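Local coordinates for Adenylate/guanylate cyclase/hydrolase, alpha/beta fold family (Ruegeria pomeroyi, PDB 3MR7), which probably converts ATP to cyclic AMP through the class III cyclase catalytic domain crystallised here, the N-terminal part of a longer protein, at residues E148-G154 / R166-W170; I10-A16 / I94-I100; I45-Q51 / M60-F64; A74-Q78 / P129-C133. One frame throughout, in Å; residues are numbered along the deposited sequence.

Contact 1: E148-G154 / R166-W170; sequences EPFTDLG and RVWQW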
loop_
_atom_site.group_PDB
_atom_site.type_symbol
_atom_site.label_atom_id
_atom_site.label_comp_id
_atom_site.label_asym_id
_atom_site.label_seq_id
_atom_site.Cartn_x
_atom_site.Cartn_y
_atom_site.Cartn_z
ATOM N N GLU A 148 -17.993 16.893 3.824
ATOM C CA GLU A 148 -16.609 16.526 4.089
ATOM C C GLU A 148 -15.673 17.025 2.987
ATOM O O GLU A 148 -15.966 16.887 1.795
ATOM C CB GLU A 148 -16.476 15.019 4.251
ATOM C CG GLU A 148 -16.995 14.480 5.558
ATOM C CD GLU A 148 -18.432 14.058 5.496
ATOM O OE1 GLU A 148 -19.204 14.684 4.739
ATOM O OE2 GLU A 148 -18.792 13.097 6.209
ATOM N N PRO A 149 -14.547 17.626 3.388
ATOM C CA PRO A 149 -13.584 18.225 2.459
ATOM C C PRO A 149 -12.543 17.237 1.910
ATOM O O PRO A 149 -12.121 16.303 2.589
ATOM C CB PRO A 149 -12.888 19.267 3.331
ATOM C CG PRO A 149 -12.905 18.660 4.697
ATOM C CD PRO A 149 -14.196 17.887 4.798
ATOM N N PHE A 150 -12.127 17.474 0.672
ATOM C CA PHE A 150 -11.082 16.695 0.038
ATOM C C PHE A 150 -9.954 17.595 -0.365
ATOM O O PHE A 150 -10.159 18.769 -0.595
ATOM C CB PHE A 150 -11.614 15.988 -1.206
ATOM C CG PHE A 150 -12.429 14.799 -0.887
ATOM C CD1 PHE A 150 -11.919 13.534 -1.073
ATOM C CD2 PHE A 150 -13.683 14.948 -0.324
ATOM C CE1 PHE A 150 -12.663 12.431 -0.752
ATOM C CE2 PHE A 150 -14.421 13.864 0.006
ATOM C CZ PHE A 150 -13.914 12.588 -0.204
ATOM N N THR A 151 -8.773 17.011 -0.481
ATOM C CA THR A 151 -7.584 17.719 -0.837
ATOM C C THR A 151 -6.920 17.111 -2.062
ATOM O O THR A 151 -6.637 15.921 -2.076
ATOM C CB THR A 151 -6.602 17.537 0.267
ATOM O OG1 THR A 151 -7.152 18.113 1.446
ATOM C CG2 THR A 151 -5.282 18.193 -0.096
ATOM N N ASP A 152 -6.656 17.937 -3.069
ATOM C CA ASP A 152 -5.951 17.519 -4.262
ATOM C C ASP A 152 -4.627 16.885 -3.833
ATOM O O ASP A 152 -3.914 17.418 -3.004
ATOM C CB ASP A 152 -5.744 18.729 -5.201
ATOM C CG ASP A 152 -5.112 18.366 -6.540
ATOM O OD1 ASP A 152 -4.343 17.379 -6.645
ATOM O OD2 ASP A 152 -5.375 19.104 -7.512
ATOM N N LEU A 153 -4.317 15.728 -4.396
ATOM C CA LEU A 153 -3.108 14.997 -4.067
ATOM C C LEU A 153 -2.153 14.984 -5.246
ATOM O O LEU A 153 -1.048 14.499 -5.137
ATOM C CB LEU A 153 -3.476 13.557 -3.758
ATOM C CG LEU A 153 -2.939 13.087 -2.435
ATOM C CD1 LEU A 153 -3.285 14.141 -1.413
ATOM C CD2 LEU A 153 -3.541 11.748 -2.095
ATOM N N GLY A 154 -2.598 15.477 -6.391
ATOM C CA GLY A 154 -1.773 15.444 -7.571
ATOM C C GLY A 154 -1.992 14.219 -8.435
ATOM O O GLY A 154 -3.017 13.529 -8.341
ATOM N N ARG A 166 -5.659 12.296 -11.475
ATOM C CA ARG A 166 -5.604 13.268 -10.399
ATOM C C ARG A 166 -6.427 12.707 -9.243
ATOM O O ARG A 166 -7.577 12.342 -9.410
ATOM C CB ARG A 166 -6.098 14.649 -10.863
ATOM C CG ARG A 166 -6.238 15.688 -9.744
ATOM C CD ARG A 166 -6.071 17.168 -10.226
ATOM N NE ARG A 166 -4.702 17.673 -10.049
ATOM C CZ ARG A 166 -3.834 17.849 -11.040
ATOM N NH1 ARG A 166 -4.198 17.587 -12.288
ATOM N NH2 ARG A 166 -2.608 18.294 -10.791
ATOM N N VAL A 167 -5.807 12.628 -8.074
ATOM C CA VAL A 167 -6.374 11.949 -6.931
ATOM C C VAL A 167 -6.673 12.912 -5.783
ATOM O O VAL A 167 -5.831 13.726 -5.383
ATOM C CB VAL A 167 -5.401 10.826 -6.480
ATOM C CG1 VAL A 167 -5.803 10.226 -5.157
ATOM C CG2 VAL A 167 -5.313 9.752 -7.575
ATOM N N TRP A 168 -7.890 12.817 -5.266
ATOM C CA TRP A 168 -8.322 13.648 -4.155
ATOM C C TRP A 168 -8.475 12.756 -2.949
ATOM O O TRP A 168 -8.907 11.599 -3.060
ATOM C CB TRP A 168 -9.663 14.276 -4.477
ATOM C CG TRP A 168 -9.588 15.200 -5.628
ATOM C CD1 TRP A 168 -9.548 14.866 -6.950
ATOM C CD2 TRP A 168 -9.539 16.619 -5.568
ATOM N NE1 TRP A 168 -9.474 15.992 -7.718
ATOM C CE2 TRP A 168 -9.465 17.086 -6.896
ATOM C CE3 TRP A 168 -9.566 17.550 -4.515
ATOM C CZ2 TRP A 168 -9.401 18.450 -7.206
ATOM C CZ3 TRP A 168 -9.508 18.893 -4.819
ATOM C CH2 TRP A 168 -9.418 19.339 -6.154
ATOM N N GLN A 169 -8.138 13.300 -1.792
ATOM C CA GLN A 169 -8.159 12.525 -0.565
ATOM C C GLN A 169 -8.847 13.213 0.591
ATOM O O GLN A 169 -8.735 14.416 0.797
ATOM C CB GLN A 169 -6.737 12.163 -0.135
ATOM C CG GLN A 169 -6.674 11.250 1.078
ATOM C CD GLN A 169 -5.262 10.905 1.446
ATOM O OE1 GLN A 169 -4.512 11.763 1.910
ATOM N NE2 GLN A 169 -4.873 9.648 1.230
ATOM N N TRP A 170 -9.539 12.414 1.373
ATOM C CA TRP A 170 -10.134 12.880 2.589
ATOM C C TRP A 170 -9.575 12.060 3.727
ATOM O O TRP A 170 -9.465 10.836 3.636
ATOM C CB TRP A 170 -11.631 12.681 2.508
ATOM C CG TRP A 170 -12.310 12.854 3.806
ATOM C CD1 TRP A 170 -12.831 14.006 4.324
ATOM C CD2 TRP A 170 -12.565 11.835 4.761
ATOM N NE1 TRP A 170 -13.389 13.763 5.551
ATOM C CE2 TRP A 170 -13.241 12.435 5.841
ATOM C CE3 TRP A 170 -12.302 10.465 4.802
ATOM C CZ2 TRP A 170 -13.643 11.722 6.941
ATOM C CZ3 TRP A 170 -12.687 9.771 5.880
ATOM C CH2 TRP A 170 -13.354 10.392 6.946
HETATM O O HOH W 1 -7.601 15.981 3.608
#
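Trp170 packs on Phe150, Pro149 and Glu148 at the open end of the beta hairpin of strands 151-158 and 161-170 of the cyclase domain. The Trp170 side chain can be followed outward. Its CB sits over one face of the Phe150 ring, 3.6 Å from the ring centroid, in a CH-pi contact. CG lies opposite the backbone N (chi1 168°), which sends the indole past Phe150 toward the residues ahead of the strand. Pro149 O then faces the indole edge near CD1. NE1 comes 3.6 Å from CB of Glu148, whose carboxylate turns to Gln79. The indole also packs on Leu75 and Gln78 of helix 67-84.

The backbones pair antiparallel. Thr151 N donates to Gln169 O (2.9 Å) and Gln169 N to Thr151 O (3.0 Å). Nearer the turn, Val167 N donates to Gly154 O at 2.9 Å.

Asp152 lies on the same face as Trp168. Its CB stands over the six-membered ring of Trp168, 3.9 Å from the centroid. The same indole bonds Asp136 through NE1 and stacks with His139. Asp152 OD1 accepts from Gly154 N at 2.6 Å, an Asx turn. In one of two conformers modelled for Arg166, its NE lies 3.0 Å from Asp152 OD2, a less certain salt bridge. The Gly154 N-H holds the carboxylate, and Arg166 in this conformer would probably favour its ionised form.

Contact 2: I10-A16 / I94-I100; sequences ILAADMA and IQYRIGI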
loop_
_atom_site.group_PDB
_atom_site.type_symbol
_atom_site.label_atom_id
_atom_site.label_comp_id
_atom_site.label_asym_id
_atom_site.label_seq_id
_atom_site.Cartn_x
_atom_site.Cartn_y
_atom_site.Cartn_z
ATOM N N ILE A 10 -17.025 2.211 -8.721
ATOM C CA ILE A 10 -16.286 1.132 -8.108
ATOM C C ILE A 10 -15.610 1.629 -6.832
ATOM O O ILE A 10 -15.085 2.743 -6.787
ATOM C CB ILE A 10 -15.216 0.600 -9.058
ATOM C CG1 ILE A 10 -15.873 0.015 -10.286
ATOM C CG2 ILE A 10 -14.393 -0.467 -8.401
ATOM C CD1 ILE A 10 -16.214 1.018 -11.276
ATOM N N LEU A 11 -15.631 0.772 -5.812
ATOM C CA LEU A 11 -15.054 1.024 -4.506
ATOM C C LEU A 11 -14.135 -0.148 -4.151
ATOM O O LEU A 11 -14.575 -1.284 -4.144
ATOM C CB LEU A 11 -16.179 1.205 -3.482
ATOM C CG LEU A 11 -16.065 0.898 -1.982
ATOM C CD1 LEU A 11 -14.666 0.554 -1.465
ATOM C CD2 LEU A 11 -16.666 2.028 -1.184
ATOM N N ALA A 12 -12.854 0.135 -3.901
ATOM C CA ALA A 12 -11.910 -0.876 -3.430
ATOM C C ALA A 12 -11.492 -0.562 -2.001
ATOM O O ALA A 12 -11.286 0.600 -1.650
ATOM C CB ALA A 12 -10.671 -0.954 -4.350
ATOM N N ALA A 13 -11.339 -1.603 -1.191
ATOM C CA ALA A 13 -10.898 -1.478 0.204
ATOM C C ALA A 13 -9.983 -2.613 0.669
ATOM O O ALA A 13 -10.155 -3.754 0.265
ATOM C CB ALA A 13 -12.112 -1.358 1.136
ATOM N N ASP A 14 -9.030 -2.288 1.535
ATOM C CA ASP A 14 -8.099 -3.266 2.110
ATOM C C ASP A 14 -7.818 -2.846 3.544
ATOM O O ASP A 14 -8.184 -1.760 3.964
ATOM C CB ASP A 14 -6.786 -3.269 1.329
ATOM C CG ASP A 14 -6.010 -4.598 1.417
ATOM O OD1 ASP A 14 -6.279 -5.489 2.284
ATOM O OD2 ASP A 14 -5.083 -4.723 0.578
HETATM N N MSE A 15 -7.173 -3.711 4.302
HETATM C CA MSE A 15 -6.868 -3.402 5.675
HETATM C C MSE A 15 -5.432 -2.956 5.751
HETATM O O MSE A 15 -4.547 -3.605 5.188
HETATM C CB MSE A 15 -7.018 -4.629 6.550
HETATM C CG MSE A 15 -6.900 -4.270 8.026
HETATM SE SE MSE A 15 -6.694 -5.806 9.214
HETATM C CE MSE A 15 -6.604 -4.889 10.915
ATOM N N ALA A 16 -5.190 -1.856 6.448
ATOM C CA ALA A 16 -3.833 -1.353 6.586
ATOM C C ALA A 16 -3.147 -2.134 7.678
ATOM O O ALA A 16 -3.814 -2.753 8.514
ATOM C CB ALA A 16 -3.862 0.098 6.966
ATOM N N ILE A 94 -7.089 -0.936 14.014
ATOM C CA ILE A 94 -7.369 -1.493 12.705
ATOM C C ILE A 94 -7.803 -0.324 11.853
ATOM O O ILE A 94 -8.637 0.458 12.267
ATOM C CB ILE A 94 -8.522 -2.527 12.766
ATOM C CG1 ILE A 94 -8.100 -3.737 13.592
ATOM C CG2 ILE A 94 -8.975 -2.939 11.369
ATOM C CD1 ILE A 94 -8.952 -4.983 13.374
ATOM N N GLN A 95 -7.228 -0.169 10.677
ATOM C CA GLN A 95 -7.746 0.845 9.775
ATOM C C GLN A 95 -7.854 0.326 8.375
ATOM O O GLN A 95 -6.960 -0.376 7.894
ATOM C CB GLN A 95 -6.851 2.063 9.741
ATOM C CG GLN A 95 -6.724 2.795 11.026
ATOM C CD GLN A 95 -5.656 3.889 10.928
ATOM O OE1 GLN A 95 -4.462 3.605 10.764
ATOM N NE2 GLN A 95 -6.086 5.135 10.993
ATOM N N TYR A 96 -8.931 0.700 7.706
ATOM C CA TYR A 96 -9.051 0.368 6.300
ATOM C C TYR A 96 -8.479 1.473 5.381
ATOM O O TYR A 96 -8.300 2.610 5.815
ATOM C CB TYR A 96 -10.498 0.057 5.996
ATOM C CG TYR A 96 -10.990 -1.179 6.716
ATOM C CD1 TYR A 96 -10.601 -2.446 6.307
ATOM C CD2 TYR A 96 -11.844 -1.078 7.798
ATOM C CE1 TYR A 96 -11.054 -3.573 6.962
ATOM C CE2 TYR A 96 -12.293 -2.173 8.453
ATOM C CZ TYR A 96 -11.910 -3.427 8.043
ATOM O OH TYR A 96 -12.381 -4.533 8.734
ATOM N N ARG A 97 -8.135 1.118 4.142
ATOM C CA ARG A 97 -7.840 2.103 3.081
ATOM C C ARG A 97 -8.968 1.985 2.068
ATOM O O ARG A 97 -9.490 0.892 1.863
ATOM C CB ARG A 97 -6.496 1.805 2.392
ATOM C CG ARG A 97 -5.260 2.145 3.214
ATOM C CD ARG A 97 -4.064 2.074 2.343
ATOM N NE ARG A 97 -4.069 0.785 1.690
ATOM C CZ ARG A 97 -3.371 -0.251 2.123
ATOM N NH1 ARG A 97 -2.589 -0.104 3.178
ATOM N NH2 ARG A 97 -3.455 -1.426 1.508
ATOM N N ILE A 98 -9.377 3.082 1.442
ATOM C CA ILE A 98 -10.455 2.976 0.460
ATOM C C ILE A 98 -10.219 3.840 -0.734
ATOM O O ILE A 98 -9.823 4.980 -0.599
ATOM C CB ILE A 98 -11.820 3.325 1.051
ATOM C CG1 ILE A 98 -12.174 2.340 2.170
ATOM C CG2 ILE A 98 -12.883 3.308 -0.038
ATOM C CD1 ILE A 98 -13.314 2.775 3.044
ATOM N N GLY A 99 -10.428 3.260 -1.907
ATOM C CA GLY A 99 -10.392 3.975 -3.172
ATOM C C GLY A 99 -11.725 3.870 -3.902
ATOM O O GLY A 99 -12.456 2.895 -3.801
ATOM N N ILE A 100 -12.066 4.903 -4.639
ATOM C CA ILE A 100 -13.327 4.923 -5.356
ATOM C C ILE A 100 -13.059 5.557 -6.695
ATOM O O ILE A 100 -12.360 6.537 -6.753
ATOM C CB ILE A 100 -14.351 5.774 -4.623
ATOM C CG1 ILE A 100 -14.605 5.184 -3.246
ATOM C CG2 ILE A 100 -15.636 5.829 -5.418
ATOM C CD1 ILE A 100 -15.581 5.946 -2.454
#
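Leu11, Ala13 and Met15 pair with Ile100, Ile98 and Tyr96 in the antiparallel centre of the class III cyclase sheet. Strands 4-15 and 96-107 run side by side here, near the middle of the chain.

Backbone bonds satisfy the facing groups at alternate residues. Ala12 N donates to Gly99 O, and Gly99 N returns a bond to Ala12 O, both at 2.8 Å. Asp14 N reaches Arg97 O at 3.2 Å, while Arg97 N reaches Asp14 O at 2.9 Å. At the end of the pairing, Ala16 N donates to Gln95 O (2.7 Å). Leu11 and Ala13 bond outward to Ala62 and Met60 of strand 59-64. Ile98 bonds to Cys133 on the other flank.

The face with Leu11, Ala13, Ile98 and Ile100 is apolar. Leu11 CD1 touches Ile98 CG2 at 3.6 Å, and Ile98 CG1 lies against Ala13 CB. Helix 67-84 packs on this face.

Asp14 and Arg97 share the other face, toward helix 115-126. They lie side by side and point the same way. The Arg97 chain bends at chi3 (-53°), which brings its guanidinium alongside Asp14. Their salt bridge is long, and Glu124 is the stronger partner, held at Arg97 NE. Asp14 OD1 also accepts from Ser19 OG of the second subunit. On its anti side, the same OD1 takes Met15 N at 2.8 Å, with the donor 32° out of the carboxylate plane.

Contact 3: I45-Q51 / M60-F64; sequences IAQAGGQ and MLARF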
loop_
_atom_site.group_PDB
_atom_site.type_symbol
_atom_site.label_atom_id
_atom_site.label_comp_id
_atom_site.label_asym_id
_atom_site.label_seq_id
_atom_site.Cartn_x
_atom_site.Cartn_y
_atom_site.Cartn_z
ATOM N N ILE A 45 -22.664 -1.044 3.040
ATOM C CA ILE A 45 -22.646 -1.267 1.604
ATOM C C ILE A 45 -24.026 -1.651 1.087
ATOM O O ILE A 45 -24.493 -1.105 0.094
ATOM C CB ILE A 45 -21.673 -2.385 1.222
ATOM C CG1 ILE A 45 -20.216 -1.898 1.301
ATOM C CG2 ILE A 45 -21.999 -2.888 -0.147
ATOM C CD1 ILE A 45 -19.168 -2.909 0.856
ATOM N N ALA A 46 -24.675 -2.595 1.759
ATOM C CA ALA A 46 -26.071 -2.933 1.482
ATOM C C ALA A 46 -27.013 -1.744 1.670
ATOM O O ALA A 46 -27.747 -1.389 0.761
ATOM C CB ALA A 46 -26.507 -4.064 2.346
ATOM N N GLN A 47 -27.002 -1.133 2.846
ATOM C CA GLN A 47 -27.810 0.061 3.066
ATOM C C GLN A 47 -27.698 1.055 1.914
ATOM O O GLN A 47 -28.673 1.721 1.573
ATOM C CB GLN A 47 -27.433 0.757 4.379
ATOM C CG GLN A 47 -28.589 0.875 5.378
ATOM C CD GLN A 47 -29.556 1.999 5.041
ATOM O OE1 GLN A 47 -29.136 3.126 4.774
ATOM N NE2 GLN A 47 -30.856 1.699 5.057
ATOM N N ALA A 48 -26.510 1.143 1.318
ATOM C CA ALA A 48 -26.215 2.154 0.304
ATOM C C ALA A 48 -26.511 1.710 -1.130
ATOM O O ALA A 48 -26.169 2.419 -2.078
ATOM C CB ALA A 48 -24.743 2.582 0.409
ATOM N N GLY A 49 -27.074 0.515 -1.288
ATOM C CA GLY A 49 -27.450 -0.001 -2.595
ATOM C C GLY A 49 -26.364 -0.764 -3.336
ATOM O O GLY A 49 -26.570 -1.312 -4.436
ATOM N N GLY A 50 -25.193 -0.814 -2.731
ATOM C CA GLY A 50 -24.064 -1.435 -3.391
ATOM C C GLY A 50 -24.118 -2.941 -3.400
ATOM O O GLY A 50 -24.968 -3.546 -2.747
ATOM N N GLN A 51 -23.215 -3.536 -4.165
ATOM C CA GLN A 51 -22.992 -4.970 -4.128
ATOM C C GLN A 51 -21.519 -5.225 -4.036
ATOM O O GLN A 51 -20.736 -4.639 -4.788
ATOM C CB GLN A 51 -23.455 -5.656 -5.407
ATOM C CG GLN A 51 -24.792 -5.250 -5.929
ATOM C CD GLN A 51 -25.071 -5.936 -7.235
ATOM O OE1 GLN A 51 -25.545 -5.317 -8.187
ATOM N NE2 GLN A 51 -24.746 -7.229 -7.303
HETATM N N MSE A 60 -11.115 -6.127 -1.238
HETATM C CA MSE A 60 -12.498 -6.227 -1.671
HETATM C C MSE A 60 -12.913 -5.174 -2.695
HETATM O O MSE A 60 -12.358 -4.090 -2.758
HETATM C CB MSE A 60 -13.421 -6.196 -0.469
HETATM C CG MSE A 60 -14.701 -5.453 -0.725
HETATM SE SE MSE A 60 -15.642 -5.190 0.948
HETATM C CE MSE A 60 -16.471 -6.950 1.036
ATOM N N LEU A 61 -13.911 -5.507 -3.492
ATOM C CA LEU A 61 -14.312 -4.670 -4.606
ATOM C C LEU A 61 -15.815 -4.606 -4.613
ATOM O O LEU A 61 -16.466 -5.637 -4.629
ATOM C CB LEU A 61 -13.836 -5.331 -5.880
ATOM C CG LEU A 61 -13.618 -4.520 -7.132
ATOM C CD1 LEU A 61 -12.699 -3.411 -6.827
ATOM C CD2 LEU A 61 -12.974 -5.448 -8.123
ATOM N N ALA A 62 -16.392 -3.419 -4.582
ATOM C CA ALA A 62 -17.850 -3.344 -4.577
ATOM C C ALA A 62 -18.281 -2.306 -5.567
ATOM O O ALA A 62 -17.489 -1.471 -5.967
ATOM C CB ALA A 62 -18.387 -3.015 -3.197
ATOM N N ARG A 63 -19.540 -2.345 -5.967
ATOM C CA ARG A 63 -19.994 -1.381 -6.945
ATOM C C ARG A 63 -21.345 -0.827 -6.601
ATOM O O ARG A 63 -22.155 -1.480 -5.963
ATOM C CB ARG A 63 -20.021 -1.993 -8.336
ATOM C CG ARG A 63 -21.161 -2.950 -8.563
ATOM C CD ARG A 63 -20.884 -3.781 -9.785
ATOM N NE ARG A 63 -21.779 -4.916 -9.837
ATOM C CZ ARG A 63 -22.999 -4.874 -10.358
ATOM N NH1 ARG A 63 -23.471 -3.749 -10.879
ATOM N NH2 ARG A 63 -23.742 -5.965 -10.361
ATOM N N PHE A 64 -21.569 0.387 -7.071
ATOM C CA PHE A 64 -22.716 1.195 -6.704
ATOM C C PHE A 64 -23.339 1.865 -7.950
ATOM O O PHE A 64 -22.696 2.033 -8.990
ATOM C CB PHE A 64 -22.293 2.290 -5.712
ATOM C CG PHE A 64 -21.782 1.775 -4.398
ATOM C CD1 PHE A 64 -22.602 1.767 -3.273
ATOM C CD2 PHE A 64 -20.472 1.328 -4.272
ATOM C CE1 PHE A 64 -22.131 1.296 -2.044
ATOM C CE2 PHE A 64 -19.988 0.859 -3.050
ATOM C CZ PHE A 64 -20.825 0.840 -1.930
#
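A Schellman motif ends helix 27-47 and brings Ala48 and Gly50 against Phe64 of strand 59-64. The chain then enters strand 51-56, which forms a beta hairpin with strand 59-64 at one side of the cyclase sheet.

The helix end is closed by two backbone bonds. Gly50 N donates to Ile45 O, and Gly49 N to Ala46 O, both at 2.9 Å. Gly49 carries the positive phi (88°) that turns the chain out of the helix.

Phe64 fills the angle between helix end and strand. Its CG lies opposite the carbonyl carbon (chi1 -64°), which sets the ring against Gly50. CA of Gly50 lies over one face of the ring, 3.9 Å from the centroid, a CH-pi contact. CB of Ala48 comes to the ring edge, 3.8 Å from CE1. Ile45 covers the neighbouring ground: its CD1 reaches CB of Ala62 at 4.1 Å and meets SE of Met60, a selenomethionine. Cys73 of helix 67-84 touches Ile45, Ala48 and Phe64, which places this cluster between two helices and the sheet.

Gln51 and Arg63 form the hydrogen-bonded pair. Gln51 N donates to Arg63 O at 2.9 Å, and Arg63 N to Gln51 O at 2.8 Å. Their side chains run alongside each other on one face. OE1 of Gln51 lies over a face of the Arg63 guanidinium, 2.9 Å from NH2, at an angle too poor for a hydrogen bond.

Contact 4: A74-Q78 / P129-C133; sequences ALEIQ and PGAIC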
loop_
_atom_site.group_PDB
_atom_site.type_symbol
_atom_site.label_atom_id
_atom_site.label_comp_id
_atom_site.label_asym_id
_atom_site.label_seq_id
_atom_site.Cartn_x
_atom_site.Cartn_y
_atom_site.Cartn_z
ATOM N N ALA A 74 -18.382 4.862 2.035
ATOM C CA ALA A 74 -16.994 4.925 2.543
ATOM C C ALA A 74 -16.844 5.896 3.715
ATOM O O ALA A 74 -16.092 5.660 4.657
ATOM C CB ALA A 74 -16.000 5.309 1.411
ATOM N N LEU A 75 -17.530 7.016 3.634
ATOM C CA LEU A 75 -17.447 7.966 4.704
ATOM C C LEU A 75 -18.084 7.366 5.964
ATOM O O LEU A 75 -17.584 7.567 7.059
ATOM C CB LEU A 75 -18.121 9.260 4.277
ATOM C CG LEU A 75 -17.242 10.144 3.402
ATOM C CD1 LEU A 75 -18.070 11.264 2.829
ATOM C CD2 LEU A 75 -16.088 10.712 4.213
ATOM N N GLU A 76 -19.175 6.616 5.782
ATOM C CA GLU A 76 -19.910 5.973 6.871
ATOM C C GLU A 76 -19.022 4.988 7.591
ATOM O O GLU A 76 -18.909 4.997 8.827
ATOM C CB GLU A 76 -21.124 5.227 6.332
ATOM C CG GLU A 76 -22.093 4.762 7.412
ATOM C CD GLU A 76 -23.224 3.839 6.890
ATOM O OE1 GLU A 76 -23.589 3.925 5.689
ATOM O OE2 GLU A 76 -23.755 3.028 7.695
ATOM N N ILE A 77 -18.404 4.127 6.794
ATOM C CA ILE A 77 -17.407 3.194 7.270
ATOM C C ILE A 77 -16.199 3.827 7.992
ATOM O O ILE A 77 -15.909 3.472 9.123
ATOM C CB ILE A 77 -16.910 2.344 6.104
ATOM C CG1 ILE A 77 -18.080 1.556 5.525
ATOM C CG2 ILE A 77 -15.775 1.406 6.560
ATOM C CD1 ILE A 77 -17.706 0.673 4.366
ATOM N N GLN A 78 -15.503 4.753 7.331
ATOM C CA GLN A 78 -14.303 5.361 7.875
ATOM C C GLN A 78 -14.567 6.188 9.131
ATOM O O GLN A 78 -13.787 6.161 10.064
ATOM C CB GLN A 78 -13.605 6.207 6.812
ATOM C CG GLN A 78 -13.105 5.407 5.653
ATOM C CD GLN A 78 -12.108 4.336 6.096
ATOM O OE1 GLN A 78 -12.422 3.499 6.953
ATOM N NE2 GLN A 78 -10.895 4.359 5.513
ATOM N N PRO A 129 -4.078 5.306 5.486
ATOM C CA PRO A 129 -4.903 4.433 6.309
ATOM C C PRO A 129 -5.967 5.242 6.998
ATOM O O PRO A 129 -5.675 6.319 7.517
ATOM C CB PRO A 129 -3.915 3.881 7.320
ATOM C CG PRO A 129 -2.578 3.942 6.602
ATOM C CD PRO A 129 -2.650 5.225 5.843
ATOM N N GLY A 130 -7.190 4.721 6.969
ATOM C CA GLY A 130 -8.329 5.378 7.567
ATOM C C GLY A 130 -8.974 6.444 6.708
ATOM O O GLY A 130 -9.952 7.016 7.120
ATOM N N ALA A 131 -8.427 6.682 5.522
ATOM C CA ALA A 131 -8.854 7.749 4.660
ATOM C C ALA A 131 -9.582 7.175 3.469
ATOM O O ALA A 131 -9.810 5.995 3.413
ATOM C CB ALA A 131 -7.638 8.557 4.197
ATOM N N ILE A 132 -9.936 8.030 2.524
ATOM C CA ILE A 132 -10.602 7.631 1.310
ATOM C C ILE A 132 -9.982 8.415 0.156
ATOM O O ILE A 132 -9.927 9.631 0.215
ATOM C CB ILE A 132 -12.059 8.050 1.322
ATOM C CG1 ILE A 132 -12.776 7.546 2.558
ATOM C CG2 ILE A 132 -12.741 7.542 0.086
ATOM C CD1 ILE A 132 -14.236 7.925 2.570
ATOM N N CYS A 133 -9.516 7.735 -0.891
ATOM C CA CYS A 133 -9.008 8.417 -2.086
ATOM C C CYS A 133 -9.969 8.222 -3.240
ATOM O O CYS A 133 -10.401 7.108 -3.500
ATOM C CB CYS A 133 -7.630 7.897 -2.472
ATOM S SG CYS A 133 -6.307 8.610 -1.520
#
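Gln78, Ala74 and Leu75 of helix 67-84 pack on Ala131 and Ile132, where the chain enters strand 132-135. The contact is buried. It lays the helix across one face of the cyclase sheet.

One hydrogen bond crosses between the segments. Gln78 NE2 donates to Ala131 O at 2.9 Å, with an N-H...O angle of 161°. The acceptor lies in the plane of the Gln78 amide. Seen from the carbonyl, however, the donor stands above its plane, 36° out of it. A bend at chi2 (-59°) turns the amide of Gln78 toward the loop. NE2 also donates to Tyr96 O on strand 96-107, so one amide nitrogen serves two backbone carbonyls. Gly130 O is close too, but the angle is too poor for a bond. Gly130 itself has a positive phi, and its backbone is bonded to Tyr96.

The apolar contacts centre on Ile132. Its CD1 lies 3.4 Å from CB of Ala74. The same methyl meets CD2 of Leu75 at 3.7 Å, and these two side chains cross at about a right angle. Further along the helix, CG of Gln78 packs against CG1 of Ile132 at 3.8 Å. Trp170 of strand 161-170 packs on Ile132.

The methyl contacts are nonpolar. The Gln78 amide adds directed bonds. These two bonds tie the helix to adjoining backbones of the sheet and satisfy polar atoms inside the core.

Contacts 2 and 4 form the core, and contact 1 is a surface hairpin. Contact 3 is partly buried. All but contact 4 include antiparallel pairing between their own segments, and all four reach one sheet. Contacts 2 and 3 meet where strand 4-15 adjoins strand 59-64. Contact 4 links contact 2 to contact 1, because strand 132-135 lies between strands 96-107 and 161-170. Helix 67-84 forms part of contact 4 and packs on the other three. Contact 2 has a long Asp14-Arg97 salt bridge, contact 4 a buried amide, and contact 1 aromatic faces and a less certain salt bridge. Contacts 2 and 3 touch the second subunit, the former partly by a hydrogen bond.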